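Local structure of Pbp related beta-lactamase (Pyrococcus abyssi, 2QMI) at residues His102-His107 / Val166-Ile171. The protein probably acts as a serine peptidase of the penicillin-binding-protein and beta-lactamase clan, working as a self-compartmentalizing octamer. Numbering follows the deposited sequence.
Sequences HHLLTH and VLLGKI
L104, on the short helix 101-105, meets L167, L168 and I171 of the longer helix 162-176 through apolar side chains; no hydrogen bond joins 102-107 to 166-171. Its CG stands beside the backbone N, anti to the carbonyl carbon (chi1 -63°), and the extended chain beyond carries CD1 to 3.9 Å from CB of L167; the two leucine side chains cross at about a right angle. The same methyl lies 4.3 Å from CD1 of I171, one turn further along. CB of L104 rests 4.1 Å from CG of L168. CA of L104 and CA of L168, the nearest pair of the two segments, are 7.3 Å apart. Leucine suits this buried place, being wholly apolar and long enough to reach L167 and I171 while its CB lies against L168. L105 extends the contact: its CD2 touches CD1 of L168 at 3.6 Å. L105 also meets A66, and L168 meets T65 and I69, so helix 61-74 joins the largely apolar packing; the carbonyl of L105 accepts a bond from Y165 OH. T106 N makes a last-turn helical bond to H102 O (3.1 Å). Threonine suits this position because its OG1 lies within hydrogen-bonding distance of the carbonyl oxygens of H102 and H103. H107, with positive phi and bonds back into the last turn, forms a Schellman motif, and its flat imidazole packs on K62 and the rings of Y160 and Y165. L168 lies near, without touching, the residues of a probable SxxK motif, consistent with the helical part of a serine beta-lactamase/penicillin-binding-protein fold, close to its probable active site.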
loop_
_atom_site.group_PDB
_atom_site.type_symbol
_atom_site.label_atom_id
_atom_site.label_comp_id
_atom_site.label_asym_id
_atom_site.label_seq_id
_atom_site.Cartn_x
_atom_site.Cartn_y
_atom_site.Cartn_z
ATOM N N HIS A 102 3.004 -25.699 51.382
ATOM C CA HIS A 102 4.148 -24.821 51.549
ATOM C C HIS A 102 4.800 -24.575 50.197
ATOM O O HIS A 102 5.146 -23.441 49.870
ATOM C CB HIS A 102 5.167 -25.462 52.497
ATOM C CG HIS A 102 6.469 -24.729 52.569
ATOM N ND1 HIS A 102 6.604 -23.514 53.205
ATOM C CD2 HIS A 102 7.690 -25.032 52.069
ATOM C CE1 HIS A 102 7.854 -23.102 53.094
ATOM N NE2 HIS A 102 8.533 -24.004 52.409
ATOM N N HIS A 103 4.977 -25.644 49.422
ATOM C CA HIS A 103 5.582 -25.529 48.097
ATOM C C HIS A 103 4.799 -24.546 47.220
ATOM O O HIS A 103 5.392 -23.688 46.564
ATOM C CB HIS A 103 5.641 -26.895 47.396
ATOM C CG HIS A 103 6.552 -27.886 48.058
ATOM N ND1 HIS A 103 7.808 -27.555 48.521
ATOM C CD2 HIS A 103 6.398 -29.207 48.308
ATOM C CE1 HIS A 103 8.387 -28.628 49.030
ATOM N NE2 HIS A 103 7.553 -29.645 48.912
ATOM N N LEU A 104 3.475 -24.673 47.207
ATOM C CA LEU A 104 2.631 -23.790 46.402
ATOM C C LEU A 104 2.757 -22.335 46.840
ATOM O O LEU A 104 2.829 -21.433 46.013
ATOM C CB LEU A 104 1.160 -24.214 46.489
ATOM C CG LEU A 104 0.739 -25.588 45.957
ATOM C CD1 LEU A 104 -0.771 -25.756 46.138
ATOM C CD2 LEU A 104 1.117 -25.722 44.493
ATOM N N LEU A 105 2.769 -22.112 48.148
ATOM C CA LEU A 105 2.888 -20.762 48.695
ATOM C C LEU A 105 4.196 -20.101 48.273
ATOM O O LEU A 105 4.248 -18.889 48.058
ATOM C CB LEU A 105 2.834 -20.809 50.225
ATOM C CG LEU A 105 1.508 -21.126 50.917
ATOM C CD1 LEU A 105 1.764 -21.437 52.391
ATOM C CD2 LEU A 105 0.556 -19.945 50.760
ATOM N N THR A 106 5.248 -20.908 48.159
ATOM C CA THR A 106 6.567 -20.414 47.796
ATOM C C THR A 106 6.939 -20.557 46.320
ATOM O O THR A 106 8.059 -20.225 45.930
ATOM C CB THR A 106 7.652 -21.122 48.641
ATOM O OG1 THR A 106 7.530 -22.539 48.479
ATOM C CG2 THR A 106 7.497 -20.774 50.113
ATOM N N HIS A 107 6.008 -21.032 45.497
ATOM C CA HIS A 107 6.280 -21.223 44.077
ATOM C C HIS A 107 7.491 -22.127 43.923
ATOM O O HIS A 107 8.366 -21.855 43.103
ATOM C CB HIS A 107 6.579 -19.891 43.388
ATOM C CG HIS A 107 5.452 -18.911 43.444
ATOM N ND1 HIS A 107 4.278 -19.083 42.744
ATOM C CD2 HIS A 107 5.325 -17.740 44.111
ATOM C CE1 HIS A 107 3.476 -18.059 42.977
ATOM N NE2 HIS A 107 4.088 -17.230 43.805
ATOM N N VAL A 166 -4.177 -20.797 42.393
ATOM C CA VAL A 166 -5.520 -21.176 41.998
ATOM C C VAL A 166 -5.827 -22.419 42.839
ATOM O O VAL A 166 -6.933 -22.573 43.365
ATOM C CB VAL A 166 -5.592 -21.524 40.495
ATOM C CG1 VAL A 166 -6.923 -22.216 40.178
ATOM C CG2 VAL A 166 -5.448 -20.247 39.666
ATOM N N LEU A 167 -4.823 -23.286 42.978
ATOM C CA LEU A 167 -4.948 -24.508 43.766
ATOM C C LEU A 167 -5.149 -24.170 45.243
ATOM O O LEU A 167 -5.958 -24.805 45.925
ATOM C CB LEU A 167 -3.705 -25.384 43.580
ATOM C CG LEU A 167 -3.575 -25.998 42.179
ATOM C CD1 LEU A 167 -2.201 -26.626 41.998
ATOM C CD2 LEU A 167 -4.670 -27.029 41.979
ATOM N N LEU A 168 -4.410 -23.173 45.730
ATOM C CA LEU A 168 -4.533 -22.722 47.113
ATOM C C LEU A 168 -5.956 -22.229 47.333
ATOM O O LEU A 168 -6.503 -22.359 48.425
ATOM C CB LEU A 168 -3.556 -21.579 47.405
ATOM C CG LEU A 168 -2.078 -21.908 47.626
ATOM C CD1 LEU A 168 -1.283 -20.609 47.784
ATOM C CD2 LEU A 168 -1.929 -22.779 48.867
ATOM N N GLY A 169 -6.551 -21.656 46.293
ATOM C CA GLY A 169 -7.918 -21.174 46.401
ATOM C C GLY A 169 -8.890 -22.336 46.561
ATOM O O GLY A 169 -9.894 -22.235 47.273
ATOM N N LYS A 170 -8.587 -23.447 45.896
ATOM C CA LYS A 170 -9.418 -24.643 45.953
ATOM C C LYS A 170 -9.240 -25.347 47.300
ATOM O O LYS A 170 -10.180 -25.918 47.846
ATOM C CB LYS A 170 -9.044 -25.592 44.807
ATOM C CG LYS A 170 -9.933 -26.831 44.697
ATOM C CD LYS A 170 -11.399 -26.438 44.662
ATOM C CE LYS A 170 -11.708 -25.535 43.484
ATOM N NZ LYS A 170 -13.092 -24.965 43.590
ATOM N N ILE A 171 -8.020 -25.311 47.825
ATOM C CA ILE A 171 -7.733 -25.920 49.116
ATOM C C ILE A 171 -8.535 -25.180 50.188
ATOM O O ILE A 171 -9.075 -25.790 51.115
ATOM C CB ILE A 171 -6.223 -25.848 49.428
ATOM C CG1 ILE A 171 -5.477 -26.820 48.514
ATOM C CG2 ILE A 171 -5.968 -26.172 50.888
ATOM C CD1 ILE A 171 -3.992 -26.859 48.711
#